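PDB 3ED5: putative HAD-hydrolase YfnB from Bacillus subtilis, which is probably a hydrolase of the haloacid dehalogenase-like superfamily, of unestablished substrate, and may act as a 5'-nucleotidase. Local coordinates for residues A[151-156]-A[164-169]; A[93-98]-A[126-131]; A[54-59]-A[71-76]. All blocks are in the same frame, centred on the assembly; numbering follows the deposited sequence.

From the N terminus, contact 3 closes first: helix 42-60 runs into helix 66-80 through a short connection, and the two pack as an antiparallel hairpin. Contact 2 closes a longer excursion, 27 residues through helix 108-116 and strand 120-125, and ties helix 87-98 of the helical cap to the start of helix 129-138 in the core. Contact 1 comes last and is local, folding the loop after strand 147-150 onto helix 161-169. The three lie in series, with none nested or crossing. Contacts 2 and 3 share a bound formic acid between Arg95 and Arg73, while Glu152 reaches from contact 1 to the backbone of Ser129 in contact 2.

Contact 1 (A[151-156]-A[164-169]); sequences SEDTGF and FNYVFE
In the Rossmann-like core of this HAD-family protein, the loop that leaves strand 147-150 bends back against helix 161-169, and Thr154 lies over the ring of Tyr166. The methyl does the touching: Thr154 CG2 stands 3.7 Å from the centre of the Tyr166 ring and 18° off its normal, a CH-pi contact displaced toward CD2, which is 3.5 Å from CG2. The ring reaches the loop because Tyr166 CG is anti to the backbone N (chi1 179°), which swings it out from the helix. Asp153 meets the far end of the same ring. Its CB is 3.7 Å from Tyr166 OH, its carbonyl O approaches Tyr166 CE1 obliquely, and the carboxylate plane is turned 55° from the ring. No hydrogen bond crosses here; the contact is van der Waals.

The other branch of Thr154 serves the loop itself. OG1 donates to Ser151 O at 2.8 Å, on a lone pair in the carbonyl plane, and that oxygen also accepts from Thr154 N. In turn OG1 accepts from Phe156 N at 2.9 Å, an ST turn. Between them Gly155 sits at a positive phi where a CB would run into the preceding carbonyl. Outside the two segments, Arg170 makes a cation-pi contact with Tyr166 and hydrogen-bonds to its carbonyl O, while Arg66 forms a salt bridge with Glu152.

Thr154 thus divides its chemistry: two hydrogen bonds spend the hydroxyl on fixing the turn and the side-chain rotation, which leaves the methyl aimed at an aromatic face in a contact near the surface.

Contact 2 (A[93-98]-A[126-131]); sequences KYRRFL and NGVSHT. With FMT (formic acid), chain C; FMT (formic acid), chain B.
Arg95 presents a face of its guanidinium to Val128 and an end nitrogen to Thr131. Val128 CG2 lies 3.5 Å above the plane, offset toward the rim, and is 3.7 Å from Arg95 NH1. Thr131 comes from the side instead: Arg95 NH1 donates to Thr131 OG1 at 2.9 Å, with an N-H...O angle of 150° and the oxygen 19° out of the guanidinium plane. Arg95 points CG away from its own backbone N (chi1 175°), then bends at chi2 and chi3, which turns the charged end toward the loop before helix 129-138. Thr131 OG1 has a second and stronger partner in Glu99.

In the plane of the guanidinium sits O2 of a bound formic acid, 2.8 Å from Arg95 NH2. A water accepts from Arg95 NH1 and from Val128 N, the latter at 3.0 Å, and donates to the same O2. Leu98 CD2 also borders the formic acid, 3.8 Å from its O1, while Arg73 holds that oxygen and Glu91 pairs with Arg95 NH2.

Helix 87-98 belongs to the cap and helix 129-138 to the core, so Arg95 bridges the two parts. The Thr131 side chain is about 12 Å from that of Asp13, the presumed nucleophile. Two arginines around one formic acid, probably from the crystallisation liquor, suggest a site suited to a small anion.

Contact 3 (A[54-59]-A[71-76]); sequences GLWRAF and NTRFSA. With FMT (formic acid), chain B; FMT (formic acid), chain F.
O1 of a bound formic acid is gripped by both end nitrogens of Arg73, whose NH1 also lies beside Trp56 NE1. Arg73 NH1 donates to formic acid O1 at 2.9 Å, and Arg73 NH2 reaches the same O1 at 3.1 Å in the more bent bond of the two, so the oxygen sits in the fork at the edge of the guanidinium. Trp56 adds carbon to the site: its CZ2 is 3.3 Å from formic acid O2, which lies near the plane of the indole at its edge. Arg73 NH1 meets the indole edge too, 3.3 Å from Trp56 NE1, but both nitrogens are donors and no bond joins them; the ring and guanidinium planes are turned 47° apart. Arg73 NH1 is bonded instead to Asn52 OD1, and Arg73 NH2 makes its salt bridge with Glu91, which would be expected to offset the charge gathered near Arg95.

Helices 42-60 and 66-80 form an antiparallel hairpin of the helical cap that HAD hydrolases of this type insert after the nucleophile strand. Across these turns the axes come within 10.9 Å at 153°. Trp56 lies about 9 Å from Asp13, the presumed nucleophile, side chain to side chain. With an alanine in place of Trp56, the formic acid would probably lose the indole edge beside O2, and the Arg73 guanidinium would be less confined on that flank.

At Leu55 the contact is apolar. Leu55 CD1 packs against the root of Arg73, 3.6 Å from its CB and 3.7 Å from its CA. From there Arg73 starts with CG between the backbone N and the carbonyl carbon (chi1 58°) and runs extended to NE, which carries the guanidinium away from Leu55 to the formic acid.

Contact 1 (A[151-156]-A[164-169])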
loop_
_atom_site.group_PDB
_atom_site.type_symbol
_atom_site.label_atom_id
_atom_site.label_comp_id
_atom_site.label_asym_id
_atom_site.label_seq_id
_atom_site.Cartn_x
_atom_site.Cartn_y
_atom_site.Cartn_z
ATOM N N SER A 151 -3.723 5.954 -7.800
ATOM C CA SER A 151 -3.288 5.572 -9.159
ATOM C C SER A 151 -4.402 5.745 -10.201
ATOM O O SER A 151 -4.162 6.162 -11.323
ATOM C CB SER A 151 -2.760 4.112 -9.188
ATOM O OG SER A 151 -3.738 3.218 -8.677
ATOM N N GLU A 152 -5.639 5.434 -9.811
ATOM C CA GLU A 152 -6.752 5.363 -10.771
ATOM C C GLU A 152 -7.108 6.709 -11.390
ATOM O O GLU A 152 -7.759 6.775 -12.434
ATOM C CB GLU A 152 -7.980 4.707 -10.110
ATOM C CG GLU A 152 -8.566 5.495 -8.927
ATOM C CD GLU A 152 -9.588 4.682 -8.162
ATOM O OE1 GLU A 152 -9.221 3.691 -7.516
ATOM O OE2 GLU A 152 -10.774 5.029 -8.219
ATOM N N ASP A 153 -6.643 7.788 -10.769
ATOM C CA ASP A 153 -6.834 9.134 -11.324
ATOM C C ASP A 153 -5.786 9.525 -12.350
ATOM O O ASP A 153 -5.921 10.572 -13.021
ATOM C CB ASP A 153 -6.715 10.155 -10.195
ATOM C CG ASP A 153 -7.934 10.212 -9.323
ATOM O OD1 ASP A 153 -8.920 9.452 -9.543
ATOM O OD2 ASP A 153 -7.893 11.035 -8.379
ATOM N N THR A 154 -4.727 8.731 -12.459
ATOM C CA THR A 154 -3.508 9.158 -13.158
ATOM C C THR A 154 -3.325 8.534 -14.526
ATOM O O THR A 154 -2.557 9.047 -15.327
ATOM C CB THR A 154 -2.211 8.850 -12.314
ATOM O OG1 THR A 154 -1.885 7.446 -12.401
ATOM C CG2 THR A 154 -2.371 9.267 -10.840
ATOM N N GLY A 155 -3.986 7.400 -14.769
ATOM C CA GLY A 155 -3.758 6.621 -15.972
ATOM C C GLY A 155 -2.611 5.655 -15.853
ATOM O O GLY A 155 -2.423 4.824 -16.750
ATOM N N PHE A 156 -1.850 5.774 -14.752
ATOM C CA PHE A 156 -0.655 4.988 -14.500
ATOM C C PHE A 156 -0.739 4.460 -13.056
ATOM O O PHE A 156 -1.790 4.578 -12.408
ATOM C CB PHE A 156 0.605 5.872 -14.699
ATOM C CG PHE A 156 0.667 6.547 -16.041
ATOM C CD1 PHE A 156 1.288 5.935 -17.118
ATOM C CD2 PHE A 156 0.096 7.813 -16.220
ATOM C CE1 PHE A 156 1.348 6.590 -18.388
ATOM C CE2 PHE A 156 0.149 8.477 -17.464
ATOM C CZ PHE A 156 0.764 7.847 -18.555
ATOM N N PHE A 164 4.287 9.336 -10.578
ATOM C CA PHE A 164 4.936 10.345 -9.738
ATOM C C PHE A 164 4.886 11.739 -10.336
ATOM O O PHE A 164 4.716 12.698 -9.606
ATOM C CB PHE A 164 6.341 9.906 -9.366
ATOM C CG PHE A 164 6.325 8.755 -8.411
ATOM C CD1 PHE A 164 6.057 8.979 -7.061
ATOM C CD2 PHE A 164 6.479 7.447 -8.866
ATOM C CE1 PHE A 164 5.971 7.911 -6.158
ATOM C CE2 PHE A 164 6.398 6.373 -7.966
ATOM C CZ PHE A 164 6.159 6.613 -6.610
ATOM N N ASN A 165 4.949 11.839 -11.661
ATOM C CA ASN A 165 4.837 13.177 -12.292
ATOM C C ASN A 165 3.527 13.826 -11.899
ATOM O O ASN A 165 3.452 15.039 -11.641
ATOM C CB ASN A 165 4.856 13.114 -13.824
ATOM C CG ASN A 165 6.194 12.710 -14.396
ATOM O OD1 ASN A 165 7.235 12.734 -13.712
ATOM N ND2 ASN A 165 6.184 12.344 -15.672
ATOM N N TYR A 166 2.468 13.015 -11.914
ATOM C CA TYR A 166 1.135 13.464 -11.573
ATOM C C TYR A 166 1.079 14.015 -10.138
ATOM O O TYR A 166 0.537 15.121 -9.893
ATOM C CB TYR A 166 0.143 12.278 -11.750
ATOM C CG TYR A 166 -1.284 12.617 -11.387
ATOM C CD1 TYR A 166 -2.239 12.854 -12.381
ATOM C CD2 TYR A 166 -1.694 12.649 -10.047
ATOM C CE1 TYR A 166 -3.569 13.170 -12.031
ATOM C CE2 TYR A 166 -2.991 12.962 -9.697
ATOM C CZ TYR A 166 -3.915 13.217 -10.682
ATOM O OH TYR A 166 -5.211 13.521 -10.312
ATOM N N VAL A 167 1.676 13.264 -9.214
ATOM C CA VAL A 167 1.752 13.653 -7.797
ATOM C C VAL A 167 2.559 14.951 -7.655
ATOM O O VAL A 167 2.122 15.896 -6.974
ATOM C CB VAL A 167 2.445 12.578 -6.986
ATOM C CG1 VAL A 167 2.698 13.028 -5.516
ATOM C CG2 VAL A 167 1.583 11.301 -7.016
ATOM N N PHE A 168 3.721 14.975 -8.282
ATOM C CA PHE A 168 4.620 16.164 -8.127
ATOM C C PHE A 168 3.998 17.461 -8.625
ATOM O O PHE A 168 4.208 18.528 -8.031
ATOM C CB PHE A 168 5.970 15.937 -8.811
ATOM C CG PHE A 168 6.736 14.743 -8.292
ATOM C CD1 PHE A 168 6.393 14.129 -7.085
ATOM C CD2 PHE A 168 7.825 14.259 -9.019
ATOM C CE1 PHE A 168 7.125 13.042 -6.594
ATOM C CE2 PHE A 168 8.571 13.161 -8.546
ATOM C CZ PHE A 168 8.210 12.547 -7.331
ATOM N N GLU A 169 3.235 17.374 -9.715
ATOM C CA GLU A 169 2.590 18.564 -10.274
ATOM C C GLU A 169 1.543 19.116 -9.305
ATOM O O GLU A 169 1.130 20.237 -9.417
ATOM C CB GLU A 169 1.946 18.221 -11.621
ATOM C CG GLU A 169 2.930 17.990 -12.759
ATOM C CD GLU A 169 3.847 19.201 -13.039
ATOM O OE1 GLU A 169 3.339 20.321 -13.256
ATOM O OE2 GLU A 169 5.094 19.026 -13.031
#

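Contact 2 (A[93-98]-A[126-131])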
loop_
_atom_site.group_PDB
_atom_site.type_symbol
_atom_site.label_atom_id
_atom_site.label_comp_id
_atom_site.label_asym_id
_atom_site.label_seq_id
_atom_site.Cartn_x
_atom_site.Cartn_y
_atom_site.Cartn_z
ATOM N N LYS A 93 -17.838 -9.149 -2.885
ATOM C CA LYS A 93 -18.057 -9.590 -1.490
ATOM C C LYS A 93 -16.810 -9.391 -0.622
ATOM O O LYS A 93 -16.875 -8.884 0.502
ATOM C CB LYS A 93 -18.509 -11.071 -1.443
ATOM C CG LYS A 93 -19.895 -11.288 -2.002
ATOM C CD LYS A 93 -20.162 -12.785 -2.186
ATOM C CE LYS A 93 -21.578 -13.055 -2.647
ATOM N NZ LYS A 93 -22.393 -13.710 -1.586
ATOM N N TYR A 94 -15.666 -9.791 -1.159
ATOM C CA TYR A 94 -14.393 -9.624 -0.507
ATOM C C TYR A 94 -14.144 -8.148 -0.195
ATOM O O TYR A 94 -13.697 -7.782 0.925
ATOM C CB TYR A 94 -13.304 -10.069 -1.475
ATOM C CG TYR A 94 -11.923 -9.914 -0.917
ATOM C CD1 TYR A 94 -11.515 -10.709 0.133
ATOM C CD2 TYR A 94 -11.019 -8.974 -1.442
ATOM C CE1 TYR A 94 -10.245 -10.634 0.651
ATOM C CE2 TYR A 94 -9.691 -8.894 -0.919
ATOM C CZ TYR A 94 -9.346 -9.739 0.148
ATOM O OH TYR A 94 -8.113 -9.769 0.751
ATOM N N ARG A 95 -14.443 -7.326 -1.185
ATOM C CA ARG A 95 -14.168 -5.870 -1.106
ATOM C C ARG A 95 -14.892 -5.230 0.097
ATOM O O ARG A 95 -14.336 -4.367 0.812
ATOM C CB ARG A 95 -14.632 -5.201 -2.429
ATOM C CG ARG A 95 -14.522 -3.663 -2.478
ATOM C CD ARG A 95 -13.089 -3.197 -2.406
ATOM N NE ARG A 95 -12.143 -3.923 -3.299
ATOM C CZ ARG A 95 -10.825 -3.764 -3.271
ATOM N NH1 ARG A 95 -10.278 -2.860 -2.449
ATOM N NH2 ARG A 95 -10.031 -4.468 -4.081
ATOM N N ARG A 96 -16.151 -5.607 0.285
ATOM C CA ARG A 96 -16.935 -5.093 1.397
ATOM C C ARG A 96 -16.281 -5.439 2.742
ATOM O O ARG A 96 -16.154 -4.565 3.618
ATOM C CB ARG A 96 -18.383 -5.560 1.325
ATOM C CG ARG A 96 -19.274 -4.804 2.280
ATOM C CD ARG A 96 -19.296 -5.448 3.649
ATOM N NE ARG A 96 -20.142 -6.637 3.640
ATOM C CZ ARG A 96 -20.584 -7.254 4.730
ATOM N NH1 ARG A 96 -20.242 -6.806 5.943
ATOM N NH2 ARG A 96 -21.363 -8.323 4.600
ATOM N N PHE A 97 -15.847 -6.693 2.891
ATOM C CA PHE A 97 -15.167 -7.114 4.125
ATOM C C PHE A 97 -13.804 -6.456 4.302
ATOM O O PHE A 97 -13.449 -6.067 5.413
ATOM C CB PHE A 97 -14.959 -8.619 4.161
ATOM C CG PHE A 97 -16.239 -9.416 4.166
ATOM C CD1 PHE A 97 -17.275 -9.104 5.053
ATOM C CD2 PHE A 97 -16.386 -10.495 3.294
ATOM C CE1 PHE A 97 -18.471 -9.869 5.080
ATOM C CE2 PHE A 97 -17.576 -11.271 3.312
ATOM C CZ PHE A 97 -18.616 -10.951 4.200
ATOM N N LEU A 98 -13.050 -6.321 3.217
ATOM C CA LEU A 98 -11.762 -5.651 3.279
ATOM C C LEU A 98 -11.963 -4.211 3.738
ATOM O O LEU A 98 -11.138 -3.681 4.505
ATOM C CB LEU A 98 -11.104 -5.642 1.890
ATOM C CG LEU A 98 -9.632 -5.241 1.824
ATOM C CD1 LEU A 98 -8.759 -6.349 2.509
ATOM C CD2 LEU A 98 -9.211 -5.063 0.373
ATOM N N ASN A 126 -1.752 2.665 -4.804
ATOM C CA ASN A 126 -2.354 1.984 -5.963
ATOM C C ASN A 126 -3.684 1.295 -5.563
ATOM O O ASN A 126 -4.367 0.718 -6.411
ATOM C CB ASN A 126 -1.424 0.866 -6.472
ATOM C CG ASN A 126 -0.301 1.377 -7.323
ATOM O OD1 ASN A 126 -0.231 2.579 -7.637
ATOM N ND2 ASN A 126 0.595 0.485 -7.701
ATOM N N GLY A 127 -4.041 1.371 -4.285
ATOM C CA GLY A 127 -5.281 0.746 -3.788
ATOM C C GLY A 127 -6.544 1.382 -4.342
ATOM O O GLY A 127 -6.559 2.528 -4.747
ATOM N N VAL A 128 -7.635 0.641 -4.338
ATOM C CA VAL A 128 -8.925 1.190 -4.759
ATOM C C VAL A 128 -9.266 2.458 -3.945
ATOM O O VAL A 128 -9.218 2.434 -2.698
ATOM C CB VAL A 128 -10.011 0.134 -4.633
ATOM C CG1 VAL A 128 -11.418 0.735 -4.914
ATOM C CG2 VAL A 128 -9.675 -1.007 -5.600
ATOM N N SER A 129 -9.616 3.541 -4.653
ATOM C CA SER A 129 -9.778 4.832 -3.976
ATOM C C SER A 129 -10.801 4.751 -2.831
ATOM O O SER A 129 -10.502 5.137 -1.699
ATOM C CB SER A 129 -10.183 5.936 -4.963
ATOM O OG SER A 129 -10.122 7.161 -4.253
ATOM N N HIS A 130 -11.988 4.200 -3.124
ATOM C CA HIS A 130 -13.010 4.127 -2.087
ATOM C C HIS A 130 -12.496 3.400 -0.839
ATOM O O HIS A 130 -12.782 3.810 0.296
ATOM C CB HIS A 130 -14.269 3.427 -2.595
ATOM C CG HIS A 130 -15.389 3.518 -1.620
ATOM N ND1 HIS A 130 -15.827 2.433 -0.894
ATOM C CD2 HIS A 130 -16.094 4.585 -1.176
ATOM C CE1 HIS A 130 -16.795 2.817 -0.082
ATOM N NE2 HIS A 130 -16.970 4.119 -0.226
ATOM N N THR A 131 -11.747 2.325 -1.070
ATOM C CA THR A 131 -11.249 1.468 -0.006
ATOM C C THR A 131 -10.246 2.221 0.868
ATOM O O THR A 131 -10.295 2.145 2.103
ATOM C CB THR A 131 -10.581 0.212 -0.580
ATOM O OG1 THR A 131 -11.557 -0.539 -1.305
ATOM C CG2 THR A 131 -10.015 -0.660 0.564
HETATM C C FMT C . 0.969 0.170 -3.629
HETATM O O1 FMT C . 0.331 -0.859 -3.770
HETATM O O2 FMT C . 0.358 1.231 -3.502
HETATM C C FMT B . -6.666 -4.993 -2.570
HETATM O O1 FMT B . -6.811 -6.193 -2.414
HETATM O O2 FMT B . -7.317 -4.338 -3.365
HETATM O O HOH W 1 -7.311 -1.817 -2.724
#

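Contact 3 (A[54-59]-A[71-76])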
loop_
_atom_site.group_PDB
_atom_site.type_symbol
_atom_site.label_atom_id
_atom_site.label_comp_id
_atom_site.label_asym_id
_atom_site.label_seq_id
_atom_site.Cartn_x
_atom_site.Cartn_y
_atom_site.Cartn_z
ATOM N N GLY A 54 1.287 -12.095 -7.995
ATOM C CA GLY A 54 1.637 -12.094 -9.412
ATOM C C GLY A 54 0.757 -11.168 -10.239
ATOM O O GLY A 54 1.233 -10.554 -11.176
ATOM N N LEU A 55 -0.538 -11.109 -9.914
ATOM C CA LEU A 55 -1.463 -10.265 -10.668
ATOM C C LEU A 55 -1.173 -8.791 -10.339
ATOM O O LEU A 55 -1.073 -7.978 -11.256
ATOM C CB LEU A 55 -2.926 -10.625 -10.360
ATOM C CG LEU A 55 -3.363 -12.060 -10.721
ATOM C CD1 LEU A 55 -4.751 -12.309 -10.140
ATOM C CD2 LEU A 55 -3.367 -12.262 -12.232
ATOM N N TRP A 56 -0.987 -8.460 -9.060
ATOM C CA TRP A 56 -0.646 -7.046 -8.726
ATOM C C TRP A 56 0.675 -6.653 -9.369
ATOM O O TRP A 56 0.820 -5.519 -9.855
ATOM C CB TRP A 56 -0.626 -6.748 -7.206
ATOM C CG TRP A 56 -1.983 -6.607 -6.645
ATOM C CD1 TRP A 56 -2.817 -7.661 -6.216
ATOM C CD2 TRP A 56 -2.754 -5.410 -6.500
ATOM N NE1 TRP A 56 -4.025 -7.151 -5.790
ATOM C CE2 TRP A 56 -4.008 -5.778 -5.948
ATOM C CE3 TRP A 56 -2.476 -4.027 -6.704
ATOM C CZ2 TRP A 56 -5.005 -4.844 -5.639
ATOM C CZ3 TRP A 56 -3.491 -3.089 -6.407
ATOM C CH2 TRP A 56 -4.744 -3.503 -5.882
ATOM N N ARG A 57 1.647 -7.560 -9.396
ATOM C CA ARG A 57 2.903 -7.230 -10.080
ATOM C C ARG A 57 2.663 -6.939 -11.559
ATOM O O ARG A 57 3.237 -5.991 -12.105
ATOM C CB ARG A 57 3.977 -8.327 -9.944
ATOM C CG ARG A 57 4.606 -8.342 -8.545
ATOM C CD ARG A 57 5.504 -7.086 -8.309
ATOM N NE ARG A 57 6.631 -7.126 -9.229
ATOM C CZ ARG A 57 6.946 -6.181 -10.106
ATOM N NH1 ARG A 57 6.248 -5.051 -10.190
ATOM N NH2 ARG A 57 7.995 -6.365 -10.895
ATOM N N ALA A 58 1.826 -7.752 -12.211
ATOM C CA ALA A 58 1.516 -7.538 -13.645
ATOM C C ALA A 58 0.886 -6.148 -13.833
ATOM O O ALA A 58 1.267 -5.393 -14.757
ATOM C CB ALA A 58 0.615 -8.652 -14.203
ATOM N N PHE A 59 0.002 -5.770 -12.914
ATOM C CA PHE A 59 -0.569 -4.397 -12.937
ATOM C C PHE A 59 0.495 -3.303 -12.742
ATOM O O PHE A 59 0.528 -2.334 -13.514
ATOM C CB PHE A 59 -1.697 -4.310 -11.923
ATOM C CG PHE A 59 -2.008 -2.913 -11.432
ATOM C CD1 PHE A 59 -2.605 -1.961 -12.267
ATOM C CD2 PHE A 59 -1.758 -2.592 -10.108
ATOM C CE1 PHE A 59 -2.934 -0.688 -11.770
ATOM C CE2 PHE A 59 -2.082 -1.313 -9.588
ATOM C CZ PHE A 59 -2.668 -0.370 -10.441
ATOM N N ASN A 71 -10.815 -8.604 -10.245
ATOM C CA ASN A 71 -11.975 -9.390 -10.735
ATOM C C ASN A 71 -11.621 -10.771 -11.240
ATOM O O ASN A 71 -12.524 -11.565 -11.584
ATOM C CB ASN A 71 -12.797 -8.593 -11.744
ATOM C CG ASN A 71 -13.469 -7.416 -11.096
ATOM O OD1 ASN A 71 -13.939 -7.523 -9.968
ATOM N ND2 ASN A 71 -13.519 -6.283 -11.789
ATOM N N THR A 72 -10.329 -11.074 -11.311
ATOM C CA THR A 72 -9.979 -12.454 -11.674
ATOM C C THR A 72 -9.300 -13.277 -10.588
ATOM O O THR A 72 -9.268 -14.513 -10.698
ATOM C CB THR A 72 -9.163 -12.549 -12.978
ATOM O OG1 THR A 72 -7.952 -11.821 -12.834
ATOM C CG2 THR A 72 -9.939 -11.967 -14.168
ATOM N N ARG A 73 -8.747 -12.643 -9.560
ATOM C CA ARG A 73 -7.929 -13.384 -8.587
ATOM C C ARG A 73 -8.742 -14.510 -7.921
ATOM O O ARG A 73 -8.241 -15.642 -7.782
ATOM C CB ARG A 73 -7.302 -12.456 -7.535
ATOM C CG ARG A 73 -8.336 -11.632 -6.750
ATOM C CD ARG A 73 -7.606 -10.472 -6.008
ATOM N NE ARG A 73 -8.528 -9.530 -5.386
ATOM C CZ ARG A 73 -8.112 -8.494 -4.653
ATOM N NH1 ARG A 73 -6.801 -8.350 -4.407
ATOM N NH2 ARG A 73 -8.991 -7.661 -4.117
ATOM N N PHE A 74 -9.985 -14.231 -7.539
ATOM C CA PHE A 74 -10.769 -15.294 -6.834
ATOM C C PHE A 74 -11.294 -16.370 -7.755
ATOM O O PHE A 74 -11.444 -17.521 -7.338
ATOM C CB PHE A 74 -11.909 -14.709 -5.992
ATOM C CG PHE A 74 -11.409 -13.852 -4.884
ATOM C CD1 PHE A 74 -10.730 -14.418 -3.811
ATOM C CD2 PHE A 74 -11.551 -12.459 -4.940
ATOM C CE1 PHE A 74 -10.202 -13.569 -2.781
ATOM C CE2 PHE A 74 -11.042 -11.642 -3.937
ATOM C CZ PHE A 74 -10.363 -12.191 -2.875
ATOM N N SER A 75 -11.578 -16.025 -9.005
ATOM C CA SER A 75 -11.940 -17.065 -9.961
ATOM C C SER A 75 -10.716 -17.899 -10.353
ATOM O O SER A 75 -10.843 -19.126 -10.472
ATOM C CB SER A 75 -12.674 -16.521 -11.185
ATOM O OG SER A 75 -12.076 -15.319 -11.608
ATOM N N ALA A 76 -9.550 -17.261 -10.515
ATOM C CA ALA A 76 -8.304 -18.038 -10.785
ATOM C C ALA A 76 -8.032 -19.037 -9.662
ATOM O O ALA A 76 -7.695 -20.203 -9.920
ATOM C CB ALA A 76 -7.105 -17.105 -10.956
HETATM C C FMT B . -6.666 -4.993 -2.570
HETATM O O1 FMT B . -6.811 -6.193 -2.414
HETATM O O2 FMT B . -7.317 -4.338 -3.365
HETATM C C FMT F . -12.201 -6.919 -15.385
HETATM O O1 FMT F . -13.138 -6.420 -14.767
HETATM O O2 FMT F . -11.489 -6.293 -16.175
#